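Local coordinates for soluble epoxide hydrolase (PDB 4INZ), which belongs to the alpha/beta hydrolase family, with a mixed, largely parallel beta sheet flanked by helices and a mostly helical cap inserted between two of its strands, at residues D71-N76 and D90-D95; T144-L149 and L223-E228; G194-D199 and P286-P291. The protein carries 1 engineered substitution. One frame throughout, in Å; residues are numbered along the deposited sequence.

In the fold
All three contacts belong to one alpha/beta hydrolase fold. Interaction 1 lies deepest, its centre about 11 Å from the centre of the chain, and ties a loop to a helix within the sheet-bearing core by a salt bridge. Interaction 2 is made between two parts of the helical cap, the insertion between strands 131-137 and 248-253, and borders a bound PEG molecule. Interaction 3 runs from the cap back to the short helix 286-289 after the last strand. Interactions 2 and 3 alternate along the chain, have centres about 31 Å apart and lie on opposite sides of the chain's centre. Interactions 1 and 2 come within about 8 Å between nearest atoms without touching.

Interaction 1: residues D71-N76 and D90-D95; sequences DLRGYN and DVLVED
Arg73 and Asp95 form a side-on salt bridge that fastens the loop after strand 66-70 to helix 89-102 in the alpha/beta hydrolase fold. Arg73 NE gives a nearly straight bond to Asp95 OD2 (2.7 Å, 171°), while Arg73 NH2 reaches Asp95 OD1 at 2.9 Å. Both oxygens use their syn lone pairs and the two planar groups lie only 19° apart, an almost flat pairing for which arginine, with two N-H groups facing the same way, is well suited. The arginine chain bends at chi3, which turns the NE edge onto the carboxylate. A water accepts from Arg73 N at 2.9 Å and donates to Asp95 OD2 at 2.7 Å, so main chain and side chain of Arg73 both serve the same acid. Asn26 adds a bond to Asp95 OD1; with four hydrogen bonds reaching it, this buried carboxylate is probably kept ionised.

Apolar helix residues pack on the arginine. Val91 lays CG1 over the centre of one guanidinium face, 3.3 Å from Arg73 CZ, while Leu92 brings CD2 to 3.8 Å from Arg73 CG, on the aliphatic part of the chain. Leu92 also packs on Ile119 of helix 115-126 and on Tyr219 of the cap.

Arg73 is presented by a type II beta turn, Leu72 to Tyr75, whose third residue, Gly74, takes a positive phi (93°), where a CB would press on the carbonyl O of Arg73, so that glycine suits the place. The residues flanking this turn are tied together, Asn76 ND2 donating to Asp71 OD2 at 2.8 Å from above the carboxylate plane.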
ATOM      1  N   ASP A  71      -3.722   7.041   7.197  1.00 17.44           N
ATOM      2  CA  ASP A  71      -2.277   7.184   7.334  1.00 16.86           C
ATOM      3  C   ASP A  71      -1.791   6.038   8.211  1.00 18.10           C
ATOM      4  O   ASP A  71      -2.148   5.966   9.391  1.00 21.23           O
ATOM      5  CB  ASP A  71      -1.899   8.520   7.986  1.00 17.53           C
ATOM      6  CG  ASP A  71      -2.127   9.719   7.071  1.00 19.66           C
ATOM      7  OD1 ASP A  71      -2.073   9.572   5.828  1.00 18.94           O
ATOM      8  OD2 ASP A  71      -2.325  10.828   7.609  1.00 22.18           O
ATOM      9  N   LEU A  72      -1.006   5.129   7.639  1.00 17.98           N
ATOM     10  CA  LEU A  72      -0.488   3.992   8.401  1.00 19.84           C
ATOM     11  C   LEU A  72       0.343   4.456   9.599  1.00 20.95           C
ATOM     12  O   LEU A  72       0.897   5.553   9.587  1.00 20.03           O
ATOM     13  CB  LEU A  72       0.355   3.091   7.501  1.00 19.85           C
ATOM     14  CG  LEU A  72      -0.374   2.456   6.317  1.00 19.91           C
ATOM     15  CD1 LEU A  72       0.605   1.619   5.486  1.00 19.96           C
ATOM     16  CD2 LEU A  72      -1.552   1.604   6.791  1.00 22.94           C
ATOM     17  N   ARG A  73       0.441   3.616  10.626  1.00 22.57           N
ATOM     18  CA  ARG A  73       1.212   3.991  11.805  1.00 23.22           C
ATOM     19  C   ARG A  73       2.616   4.401  11.384  1.00 22.26           C
ATOM     20  O   ARG A  73       3.226   3.774  10.508  1.00 24.06           O
ATOM     21  CB  ARG A  73       1.245   2.872  12.861  1.00 23.36           C
ATOM     22  CG  ARG A  73       1.835   1.543  12.389  1.00 23.36           C
ATOM     23  CD  ARG A  73       2.028   0.575  13.556  1.00 26.80           C
ATOM     24  NE  ARG A  73       0.785   0.275  14.265  1.00 27.71           N
ATOM     25  CZ  ARG A  73       0.714   0.048  15.577  1.00 31.12           C
ATOM     26  NH1 ARG A  73       1.812   0.080  16.322  1.00 30.10           N
ATOM     27  NH2 ARG A  73      -0.452  -0.220  16.151  1.00 32.84           N
ATOM     28  N   GLY A  74       3.112   5.474  11.990  1.00 19.31           N
ATOM     29  CA  GLY A  74       4.425   5.986  11.661  1.00 20.27           C
ATOM     30  C   GLY A  74       4.409   7.060  10.584  1.00 21.28           C
ATOM     31  O   GLY A  74       5.366   7.811  10.458  1.00 23.62           O
ATOM     32  N   TYR A  75       3.323   7.132   9.815  1.00 20.97           N
ATOM     33  CA  TYR A  75       3.223   8.059   8.683  1.00 18.99           C
ATOM     34  C   TYR A  75       2.445   9.341   8.977  1.00 19.36           C
ATOM     35  O   TYR A  75       1.418   9.315   9.660  1.00 20.18           O
ATOM     36  CB  TYR A  75       2.540   7.375   7.494  1.00 17.61           C
ATOM     37  CG  TYR A  75       3.415   6.441   6.698  1.00 15.11           C
ATOM     38  CD1 TYR A  75       3.662   5.144   7.135  1.00 17.55           C
ATOM     39  CD2 TYR A  75       3.980   6.848   5.488  1.00 16.38           C
ATOM     40  CE1 TYR A  75       4.450   4.274   6.385  1.00 19.03           C
ATOM     41  CE2 TYR A  75       4.762   5.988   4.743  1.00 19.38           C
ATOM     42  CZ  TYR A  75       4.999   4.706   5.200  1.00 18.88           C
ATOM     43  OH  TYR A  75       5.778   3.850   4.453  1.00 20.84           O
ATOM     44  N   ASN A  76       2.924  10.449   8.411  1.00 19.30           N
ATOM     45  CA  ASN A  76       2.223  11.730   8.479  1.00 18.76           C
ATOM     46  C   ASN A  76       1.790  12.046   9.910  1.00 20.25           C
ATOM     47  O   ASN A  76       2.625  12.106  10.811  1.00 21.46           O
ATOM     48  CB  ASN A  76       1.020  11.724   7.520  1.00 19.09           C
ATOM     49  CG  ASN A  76       0.417  13.104   7.312  1.00 19.32           C
ATOM     50  OD1 ASN A  76       1.112  14.115   7.384  1.00 21.51           O
ATOM     51  ND2 ASN A  76      -0.887  13.150   7.061  1.00 19.70           N
ATOM     52  N   ASP A  90       1.501  -8.594  12.134  1.00 29.38           N
ATOM     53  CA  ASP A  90       0.317  -8.883  12.936  1.00 30.68           C
ATOM     54  C   ASP A  90      -0.269  -7.603  13.533  1.00 31.23           C
ATOM     55  O   ASP A  90      -1.490  -7.465  13.664  1.00 31.94           O
ATOM     56  CB  ASP A  90       0.628  -9.883  14.056  1.00 35.06           C
ATOM     57  CG  ASP A  90       0.872 -11.294  13.541  1.00 36.60           C
ATOM     58  OD1 ASP A  90       0.627 -11.554  12.349  1.00 36.69           O
ATOM     59  OD2 ASP A  90       1.295 -12.154  14.344  1.00 38.23           O
ATOM     60  N   VAL A  91       0.608  -6.673  13.901  1.00 29.07           N
ATOM     61  CA  VAL A  91       0.180  -5.398  14.464  1.00 28.57           C
ATOM     62  C   VAL A  91      -0.535  -4.573  13.403  1.00 28.33           C
ATOM     63  O   VAL A  91      -1.619  -4.037  13.640  1.00 30.00           O
ATOM     64  CB  VAL A  91       1.367  -4.594  15.019  1.00 27.49           C
ATOM     65  CG1 VAL A  91       0.881  -3.262  15.585  1.00 28.96           C
ATOM     66  CG2 VAL A  91       2.084  -5.404  16.093  1.00 29.59           C
ATOM     67  N   LEU A  92       0.079  -4.489  12.227  1.00 26.02           N
ATOM     68  CA  LEU A  92      -0.482  -3.734  11.113  1.00 26.28           C
ATOM     69  C   LEU A  92      -1.839  -4.287  10.682  1.00 26.27           C
ATOM     70  O   LEU A  92      -2.754  -3.529  10.370  1.00 27.17           O
ATOM     71  CB  LEU A  92       0.492  -3.758   9.934  1.00 26.52           C
ATOM     72  CG  LEU A  92       1.862  -3.148  10.245  1.00 25.67           C
ATOM     73  CD1 LEU A  92       2.880  -3.526   9.186  1.00 27.10           C
ATOM     74  CD2 LEU A  92       1.766  -1.632  10.387  1.00 24.77           C
ATOM     75  N   VAL A  93      -1.959  -5.611  10.660  1.00 27.12           N
ATOM     76  CA  VAL A  93      -3.214  -6.258  10.292  1.00 28.03           C
ATOM     77  C   VAL A  93      -4.318  -5.950  11.303  1.00 29.84           C
ATOM     78  O   VAL A  93      -5.471  -5.730  10.929  1.00 30.64           O
ATOM     79  CB  VAL A  93      -3.041  -7.794  10.129  1.00 29.12           C
ATOM     80  CG1 VAL A  93      -4.399  -8.502  10.115  1.00 29.25           C
ATOM     81  CG2 VAL A  93      -2.256  -8.116   8.862  1.00 28.72           C
ATOM     82  N   GLU A  94      -3.961  -5.923  12.586  1.00 31.68           N
ATOM     83  CA  GLU A  94      -4.929  -5.593  13.630  1.00 32.91           C
ATOM     84  C   GLU A  94      -5.360  -4.129  13.538  1.00 32.90           C
ATOM     85  O   GLU A  94      -6.517  -3.798  13.810  1.00 35.09           O
ATOM     86  CB  GLU A  94      -4.376  -5.917  15.021  1.00 36.16           C
ATOM     87  CG  GLU A  94      -5.290  -5.494  16.167  1.00 37.77           C
ATOM     88  CD  GLU A  94      -6.519  -6.388  16.332  1.00 40.69           C
ATOM     89  OE1 GLU A  94      -6.701  -7.336  15.541  1.00 41.10           O
ATOM     90  OE2 GLU A  94      -7.306  -6.137  17.272  1.00 42.30           O
ATOM     91  N   ASP A  95      -4.436  -3.252  13.150  1.00 29.97           N
ATOM     92  CA  ASP A  95      -4.796  -1.859  12.908  1.00 31.22           C
ATOM     93  C   ASP A  95      -5.973  -1.817  11.951  1.00 30.23           C
ATOM     94  O   ASP A  95      -6.965  -1.133  12.198  1.00 30.69           O
ATOM     95  CB  ASP A  95      -3.636  -1.068  12.288  1.00 30.31           C
ATOM     96  CG  ASP A  95      -2.598  -0.640  13.306  1.00 30.64           C
ATOM     97  OD1 ASP A  95      -2.814  -0.856  14.519  1.00 32.79           O
ATOM     98  OD2 ASP A  95      -1.566  -0.072  12.884  1.00 28.35           O
TER
HETATM   99  O   HOH W   1      -1.373   1.377  10.567  1.00 26.40           O

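Interaction 2: residues T144-L149 and L223-E228; sequences TFMREL and LKIFTE
Apolar packing inside the helical cap of the alpha/beta hydrolase fold brings Met146 and Leu149 of helix 142-151 against Ile225, in the loop between helices 213-220 and 228-231. All three residues are buried, and the contact is a small one, resting on one branched side chain that packs against two apolar ones about a turn apart on the helix.

Leu149 makes the closer approach. Its CD1 methyl lies 3.8 Å from Ile225 CB and 3.9 Å from Ile225 CG2; the two side chains run across each other at about a right angle, and one methyl rests against the branch point. Ile225 holds CG1 between its own backbone N and carbonyl carbon (chi1 62°), a placement that puts CG2 beside the backbone N and offers it to the helix. Met146, three residues earlier on the helix, reaches the same CG2 methyl: its chain is folded at chi2 and chi3, and SD comes to 4.2 Å from Ile225 CG2. A thioether suits this place because it is apolar, polarisable and can curl to follow its neighbour.

Each side also packs on an aromatic ring of its own segment. Leu149 CG lies 3.8 Å above the plane of the Phe145 ring, toward its rim, while Leu149 also touches Leu231 of helix 228-231. A bound PEG molecule, probably from the crystallisation liquor, lies about 4 Å from the Ile225 side chain. Further along the loop, Thr227 is the N-cap of helix 228-231, its OG1 accepting from Asp230 N and marking the start of that helix. On the side of Ile225 away from Leu149, Ile225 CG1 lies over the centre of the Phe226 ring, 3.7 Å above its plane.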
ATOM      1  N   THR A 144       2.787 -15.009  -4.977  1.00 27.47           N
ATOM      2  CA  THR A 144       3.559 -14.797  -6.193  1.00 26.66           C
ATOM      3  C   THR A 144       4.824 -13.987  -5.929  1.00 26.06           C
ATOM      4  O   THR A 144       5.828 -14.170  -6.612  1.00 28.79           O
ATOM      5  CB  THR A 144       2.731 -14.157  -7.338  1.00 26.24           C
ATOM      6  OG1 THR A 144       2.330 -12.827  -6.976  1.00 26.56           O
ATOM      7  CG2 THR A 144       1.501 -15.010  -7.663  1.00 26.39           C
ATOM      8  N   PHE A 145       4.788 -13.097  -4.936  1.00 24.96           N
ATOM      9  CA  PHE A 145       5.970 -12.287  -4.657  1.00 24.62           C
ATOM     10  C   PHE A 145       7.147 -13.133  -4.193  1.00 25.94           C
ATOM     11  O   PHE A 145       8.285 -12.916  -4.614  1.00 25.54           O
ATOM     12  CB  PHE A 145       5.691 -11.193  -3.625  1.00 26.08           C
ATOM     13  CG  PHE A 145       6.866 -10.291  -3.391  1.00 27.33           C
ATOM     14  CD1 PHE A 145       7.371  -9.512  -4.424  1.00 27.27           C
ATOM     15  CD2 PHE A 145       7.472 -10.220  -2.147  1.00 27.68           C
ATOM     16  CE1 PHE A 145       8.451  -8.675  -4.218  1.00 27.40           C
ATOM     17  CE2 PHE A 145       8.555  -9.383  -1.938  1.00 29.73           C
ATOM     18  CZ  PHE A 145       9.046  -8.616  -2.976  1.00 29.41           C
ATOM     19  N   MET A 146       6.883 -14.088  -3.309  1.00 26.33           N
ATOM     20  CA  MET A 146       7.937 -14.993  -2.860  1.00 27.94           C
ATOM     21  C   MET A 146       8.453 -15.830  -4.031  1.00 28.77           C
ATOM     22  O   MET A 146       9.651 -16.073  -4.153  1.00 28.44           O
ATOM     23  CB  MET A 146       7.436 -15.891  -1.733  1.00 28.38           C
ATOM     24  CG  MET A 146       7.044 -15.121  -0.487  1.00 30.76           C
ATOM     25  SD  MET A 146       8.405 -14.179   0.248  1.00 29.72           S
ATOM     26  CE  MET A 146       9.417 -15.509   0.926  1.00 30.48           C
ATOM     27  N   ARG A 147       7.543 -16.257  -4.899  1.00 27.19           N
ATOM     28  CA  ARG A 147       7.941 -17.000  -6.088  1.00 28.33           C
ATOM     29  C   ARG A 147       8.937 -16.198  -6.934  1.00 29.34           C
ATOM     30  O   ARG A 147       9.942 -16.729  -7.401  1.00 29.21           O
ATOM     31  CB  ARG A 147       6.712 -17.357  -6.920  1.00 28.57           C
ATOM     32  CG  ARG A 147       6.989 -18.252  -8.120  1.00 29.05           C
ATOM     33  CD  ARG A 147       5.774 -18.301  -9.025  1.00 27.99           C
ATOM     34  NE  ARG A 147       5.435 -16.971  -9.522  1.00 29.31           N
ATOM     35  CZ  ARG A 147       4.247 -16.628 -10.011  1.00 30.57           C
ATOM     36  NH1 ARG A 147       3.264 -17.518 -10.064  1.00 32.59           N
ATOM     37  NH2 ARG A 147       4.039 -15.386 -10.440  1.00 29.35           N
ATOM     38  N   GLU A 148       8.658 -14.916  -7.133  1.00 29.77           N
ATOM     39  CA  GLU A 148       9.529 -14.083  -7.958  1.00 28.30           C
ATOM     40  C   GLU A 148      10.855 -13.758  -7.266  1.00 28.71           C
ATOM     41  O   GLU A 148      11.901 -13.720  -7.913  1.00 28.30           O
ATOM     42  CB  GLU A 148       8.806 -12.811  -8.405  1.00 26.83           C
ATOM     43  CG  GLU A 148       7.517 -13.092  -9.170  1.00 29.22           C
ATOM     44  CD  GLU A 148       7.741 -13.953 -10.415  1.00 31.60           C
ATOM     45  OE1 GLU A 148       8.722 -13.704 -11.150  1.00 30.76           O
ATOM     46  OE2 GLU A 148       6.936 -14.879 -10.657  1.00 32.76           O
ATOM     47  N   LEU A 149      10.814 -13.533  -5.953  1.00 29.26           N
ATOM     48  CA  LEU A 149      12.048 -13.311  -5.196  1.00 30.90           C
ATOM     49  C   LEU A 149      12.976 -14.512  -5.308  1.00 33.07           C
ATOM     50  O   LEU A 149      14.200 -14.362  -5.316  1.00 34.67           O
ATOM     51  CB  LEU A 149      11.756 -13.048  -3.718  1.00 31.61           C
ATOM     52  CG  LEU A 149      11.352 -11.636  -3.308  1.00 33.92           C
ATOM     53  CD1 LEU A 149      11.281 -11.541  -1.784  1.00 34.03           C
ATOM     54  CD2 LEU A 149      12.339 -10.616  -3.871  1.00 33.70           C
ATOM     55  N   LEU A 223      10.951  -7.532   7.648  1.00 27.82           N
ATOM     56  CA  LEU A 223      10.756  -8.447   6.523  1.00 27.20           C
ATOM     57  C   LEU A 223      11.626  -9.695   6.646  1.00 30.91           C
ATOM     58  O   LEU A 223      12.797  -9.619   7.020  1.00 31.99           O
ATOM     59  CB  LEU A 223      11.030  -7.744   5.194  1.00 26.54           C
ATOM     60  CG  LEU A 223      10.034  -6.648   4.811  1.00 25.43           C
ATOM     61  CD1 LEU A 223      10.518  -5.883   3.589  1.00 27.30           C
ATOM     62  CD2 LEU A 223       8.663  -7.260   4.556  1.00 27.32           C
ATOM     63  N   LYS A 224      11.041 -10.844   6.325  1.00 33.92           N
ATOM     64  CA  LYS A 224      11.759 -12.110   6.382  1.00 37.82           C
ATOM     65  C   LYS A 224      11.941 -12.642   4.970  1.00 37.84           C
ATOM     66  O   LYS A 224      11.281 -13.596   4.560  1.00 39.78           O
ATOM     67  CB  LYS A 224      10.998 -13.117   7.246  1.00 40.57           C
ATOM     68  CG  LYS A 224      10.831 -12.672   8.696  1.00 46.30           C
ATOM     69  CD  LYS A 224      12.182 -12.570   9.399  1.00 51.60           C
ATOM     70  CE  LYS A 224      12.347 -11.242  10.135  1.00 55.16           C
ATOM     71  NZ  LYS A 224      11.349 -11.040  11.228  1.00 56.35           N
ATOM     72  N   ILE A 225      12.832 -12.002   4.221  1.00 36.42           N
ATOM     73  CA  ILE A 225      13.030 -12.343   2.817  1.00 35.42           C
ATOM     74  C   ILE A 225      14.502 -12.349   2.466  1.00 38.37           C
ATOM     75  O   ILE A 225      14.866 -12.166   1.306  1.00 39.87           O
ATOM     76  CB  ILE A 225      12.314 -11.338   1.883  1.00 30.93           C
ATOM     77  CG1 ILE A 225      12.892  -9.927   2.059  1.00 29.79           C
ATOM     78  CG2 ILE A 225      10.814 -11.358   2.131  1.00 31.08           C
ATOM     79  CD1 ILE A 225      12.340  -8.903   1.073  1.00 29.52           C
ATOM     80  N   PHE A 226      15.348 -12.565   3.468  1.00 39.81           N
ATOM     81  CA  PHE A 226      16.787 -12.429   3.272  1.00 42.51           C
ATOM     82  C   PHE A 226      17.564 -13.741   3.403  1.00 45.71           C
ATOM     83  O   PHE A 226      18.465 -14.004   2.607  1.00 49.19           O
ATOM     84  CB  PHE A 226      17.343 -11.342   4.197  1.00 41.78           C
ATOM     85  CG  PHE A 226      16.662 -10.013   4.031  1.00 42.09           C
ATOM     86  CD1 PHE A 226      16.828  -9.280   2.867  1.00 41.27           C
ATOM     87  CD2 PHE A 226      15.841  -9.506   5.024  1.00 40.62           C
ATOM     88  CE1 PHE A 226      16.196  -8.059   2.703  1.00 42.50           C
ATOM     89  CE2 PHE A 226      15.205  -8.287   4.865  1.00 41.24           C
ATOM     90  CZ  PHE A 226      15.383  -7.563   3.703  1.00 41.29           C
ATOM     91  N   THR A 227      17.208 -14.569   4.383  1.00 47.61           N
ATOM     92  CA  THR A 227      17.884 -15.860   4.572  1.00 48.11           C
ATOM     93  C   THR A 227      17.338 -16.945   3.648  1.00 50.62           C
ATOM     94  O   THR A 227      16.231 -16.826   3.119  1.00 50.13           O
ATOM     95  CB  THR A 227      17.763 -16.372   6.022  1.00 48.76           C
ATOM     96  OG1 THR A 227      16.401 -16.736   6.297  1.00 47.75           O
ATOM     97  CG2 THR A 227      18.227 -15.307   7.015  1.00 48.65           C
ATOM     98  N   GLU A 228      18.117 -18.010   3.469  1.00 53.05           N
ATOM     99  CA  GLU A 228      17.696 -19.141   2.648  1.00 53.75           C
ATOM    100  C   GLU A 228      16.371 -19.700   3.139  1.00 53.40           C
ATOM    101  O   GLU A 228      15.429 -19.861   2.362  1.00 53.58           O
ATOM    102  CB  GLU A 228      18.745 -20.253   2.673  1.00 56.61           C
ATOM    103  CG  GLU A 228      20.031 -19.936   1.942  1.00 58.93           C
ATOM    104  CD  GLU A 228      20.991 -21.114   1.939  1.00 61.56           C
ATOM    105  OE1 GLU A 228      20.519 -22.273   2.012  1.00 60.94           O
ATOM    106  OE2 GLU A 228      22.217 -20.879   1.870  1.00 62.73           O
TER

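Interaction 3: residues G194-D199 and P286-P291; sequences GYLTAD and PQHEKP
A cap-to-core contact of the alpha/beta hydrolase fold, this one sets the linker between cap helices 169-193 and 198-210 against the short helix 286-289 that follows strand 274-279. Gly194, with a positive phi, is the first residue to leave helix 169-193, and the next residue, Tyr195, turns its ring onto the core helix.

Glu289 runs alongside that ring, pointing the same way, and sets its CG over the centre of one face: a CH-pi contact of 3.8 Å from CG to the Tyr195 ring centroid, 13° off the normal. Glutamate suits the spot because its extended methylene chain covers the ring while its carboxylate continues past it to the backbone N atoms of Ser283 and Ala285. The His288 ring meets the tyrosine obliquely, with planes 53° apart and Tyr195 CE2 3.8 Å from His288 NE2. Its chi1 of 71° swings the imidazole toward the cap, where Leu196 CD2 also packs 3.9 Å from His288 CE1, while ND1 bonds to Arg55 of helix 55-61.

Two waters complete the joint. One sits between Tyr195 OH and Glu289 OE2, donating to the carboxylate at 2.7 Å. The other joins the two main chains, donating to Tyr195 O at 2.8 Å and to His288 O at 2.7 Å.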
ATOM      1  N   GLY A 194       4.284  15.645 -14.352  1.00 24.28           N
ATOM      2  CA  GLY A 194       3.109  16.486 -14.255  1.00 25.90           C
ATOM      3  C   GLY A 194       1.947  15.964 -13.435  1.00 24.94           C
ATOM      4  O   GLY A 194       0.852  16.525 -13.505  1.00 27.70           O
ATOM      5  N   TYR A 195       2.152  14.905 -12.656  1.00 22.06           N
ATOM      6  CA  TYR A 195       1.049  14.388 -11.846  1.00 19.35           C
ATOM      7  C   TYR A 195       1.084  14.848 -10.381  1.00 21.54           C
ATOM      8  O   TYR A 195       0.191  14.508  -9.603  1.00 23.02           O
ATOM      9  CB  TYR A 195       0.898  12.857 -11.959  1.00 17.84           C
ATOM     10  CG  TYR A 195       2.105  12.049 -11.550  1.00 20.22           C
ATOM     11  CD1 TYR A 195       3.002  11.579 -12.502  1.00 21.98           C
ATOM     12  CD2 TYR A 195       2.335  11.730 -10.219  1.00 21.41           C
ATOM     13  CE1 TYR A 195       4.105  10.826 -12.140  1.00 22.26           C
ATOM     14  CE2 TYR A 195       3.438  10.976  -9.845  1.00 24.50           C
ATOM     15  CZ  TYR A 195       4.319  10.524 -10.815  1.00 24.60           C
ATOM     16  OH  TYR A 195       5.426   9.782 -10.463  1.00 26.85           O
ATOM     17  N   LEU A 196       2.114  15.611 -10.022  1.00 20.92           N
ATOM     18  CA  LEU A 196       2.150  16.327  -8.742  1.00 20.74           C
ATOM     19  C   LEU A 196       2.134  17.833  -8.966  1.00 21.10           C
ATOM     20  O   LEU A 196       3.022  18.379  -9.639  1.00 22.67           O
ATOM     21  CB  LEU A 196       3.402  15.967  -7.937  1.00 20.38           C
ATOM     22  CG  LEU A 196       3.549  14.512  -7.500  1.00 19.62           C
ATOM     23  CD1 LEU A 196       4.872  14.330  -6.778  1.00 22.59           C
ATOM     24  CD2 LEU A 196       2.379  14.103  -6.603  1.00 19.82           C
ATOM     25  N   THR A 197       1.127  18.503  -8.408  1.00 21.64           N
ATOM     26  CA  THR A 197       1.071  19.968  -8.437  1.00 23.07           C
ATOM     27  C   THR A 197       1.935  20.522  -7.312  1.00 23.59           C
ATOM     28  O   THR A 197       2.380  19.775  -6.444  1.00 22.69           O
ATOM     29  CB  THR A 197      -0.346  20.493  -8.183  1.00 25.39           C
ATOM     30  OG1 THR A 197      -0.722  20.186  -6.832  1.00 25.40           O
ATOM     31  CG2 THR A 197      -1.345  19.866  -9.148  1.00 26.68           C
ATOM     32  N   ALA A 198       2.154  21.836  -7.318  1.00 24.48           N
ATOM     33  CA  ALA A 198       2.913  22.483  -6.257  1.00 25.12           C
ATOM     34  C   ALA A 198       2.279  22.195  -4.899  1.00 24.07           C
ATOM     35  O   ALA A 198       2.973  21.942  -3.918  1.00 24.43           O
ATOM     36  CB  ALA A 198       2.992  23.993  -6.496  1.00 28.27           C
ATOM     37  N   ASP A 199       0.954  22.241  -4.842  1.00 24.68           N
ATOM     38  CA  ASP A 199       0.267  21.947  -3.591  1.00 24.21           C
ATOM     39  C   ASP A 199       0.459  20.485  -3.187  1.00 23.33           C
ATOM     40  O   ASP A 199       0.570  20.177  -1.998  1.00 23.28           O
ATOM     41  CB  ASP A 199      -1.217  22.311  -3.669  1.00 28.93           C
ATOM     42  CG  ASP A 199      -1.453  23.819  -3.645  1.00 32.34           C
ATOM     43  OD1 ASP A 199      -0.478  24.582  -3.460  1.00 31.15           O
ATOM     44  OD2 ASP A 199      -2.618  24.244  -3.798  1.00 35.14           O
ATOM     45  N   PRO A 286      -0.191   3.999 -10.280  1.00 16.67           N
ATOM     46  CA  PRO A 286      -1.203   4.345 -11.284  1.00 16.39           C
ATOM     47  C   PRO A 286      -2.295   5.245 -10.721  1.00 15.90           C
ATOM     48  O   PRO A 286      -2.831   6.068 -11.450  1.00 15.94           O
ATOM     49  CB  PRO A 286      -1.811   2.989 -11.649  1.00 17.66           C
ATOM     50  CG  PRO A 286      -0.729   1.993 -11.355  1.00 18.36           C
ATOM     51  CD  PRO A 286      -0.022   2.543 -10.133  1.00 18.30           C
ATOM     52  N   GLN A 287      -2.627   5.085  -9.447  1.00 15.39           N
ATOM     53  CA  GLN A 287      -3.789   5.777  -8.912  1.00 15.44           C
ATOM     54  C   GLN A 287      -3.700   7.299  -9.051  1.00 17.06           C
ATOM     55  O   GLN A 287      -4.725   7.954  -9.249  1.00 17.20           O
ATOM     56  CB  GLN A 287      -4.109   5.339  -7.472  1.00 14.75           C
ATOM     57  CG  GLN A 287      -3.104   5.762  -6.405  1.00 16.42           C
ATOM     58  CD  GLN A 287      -1.989   4.754  -6.207  1.00 19.26           C
ATOM     59  OE1 GLN A 287      -1.484   4.177  -7.171  1.00 19.84           O
ATOM     60  NE2 GLN A 287      -1.605   4.528  -4.945  1.00 18.33           N
ATOM     61  N   HIS A 288      -2.496   7.870  -8.945  1.00 16.84           N
ATOM     62  CA  HIS A 288      -2.362   9.311  -9.193  1.00 16.47           C
ATOM     63  C   HIS A 288      -1.575   9.688 -10.448  1.00 17.34           C
ATOM     64  O   HIS A 288      -1.570  10.852 -10.837  1.00 17.97           O
ATOM     65  CB  HIS A 288      -1.935  10.132  -7.951  1.00 14.97           C
ATOM     66  CG  HIS A 288      -0.520   9.924  -7.506  1.00 16.07           C
ATOM     67  ND1 HIS A 288       0.080  10.737  -6.564  1.00 17.36           N
ATOM     68  CD2 HIS A 288       0.405   8.994  -7.841  1.00 15.82           C
ATOM     69  CE1 HIS A 288       1.312  10.320  -6.343  1.00 18.99           C
ATOM     70  NE2 HIS A 288       1.535   9.261  -7.106  1.00 17.60           N
ATOM     71  N   GLU A 289      -0.957   8.703 -11.101  1.00 15.87           N
ATOM     72  CA  GLU A 289      -0.341   8.936 -12.410  1.00 17.92           C
ATOM     73  C   GLU A 289      -1.374   9.025 -13.531  1.00 17.58           C
ATOM     74  O   GLU A 289      -1.266   9.881 -14.423  1.00 19.48           O
ATOM     75  CB  GLU A 289       0.655   7.826 -12.748  1.00 18.84           C
ATOM     76  CG  GLU A 289       1.874   7.793 -11.862  1.00 19.13           C
ATOM     77  CD  GLU A 289       2.835   6.679 -12.240  1.00 23.24           C
ATOM     78  OE1 GLU A 289       3.078   6.489 -13.459  1.00 23.65           O
ATOM     79  OE2 GLU A 289       3.348   6.001 -11.314  1.00 24.59           O
ATOM     80  N   LYS A 290      -2.365   8.133 -13.486  1.00 17.69           N
ATOM     81  CA  LYS A 290      -3.399   8.036 -14.518  1.00 17.22           C
ATOM     82  C   LYS A 290      -4.766   7.874 -13.854  1.00 17.04           C
ATOM     83  O   LYS A 290      -5.422   6.839 -13.997  1.00 16.56           O
ATOM     84  CB  LYS A 290      -3.131   6.828 -15.423  1.00 18.16           C
ATOM     85  CG  LYS A 290      -1.812   6.894 -16.184  1.00 20.56           C
ATOM     86  CD  LYS A 290      -1.790   8.039 -17.186  1.00 24.57           C
ATOM     87  CE  LYS A 290      -0.525   7.991 -18.051  1.00 30.37           C
ATOM     88  NZ  LYS A 290      -0.548   8.942 -19.216  1.00 32.43           N
ATOM     89  N   PRO A 291      -5.203   8.898 -13.122  1.00 16.73           N
ATOM     90  CA  PRO A 291      -6.397   8.723 -12.283  1.00 16.81           C
ATOM     91  C   PRO A 291      -7.672   8.433 -13.076  1.00 17.37           C
ATOM     92  O   PRO A 291      -8.518   7.673 -12.602  1.00 17.85           O
ATOM     93  CB  PRO A 291      -6.506  10.064 -11.545  1.00 18.64           C
ATOM     94  CG  PRO A 291      -5.759  11.034 -12.409  1.00 20.26           C
ATOM     95  CD  PRO A 291      -4.616  10.240 -12.977  1.00 17.88           C
TER
HETATM   96  O   HOH W   2      -2.252  13.366 -10.238  1.00 22.10           O
HETATM   97  O   HOH W   3       4.917   6.808  -9.273  1.00 32.96           O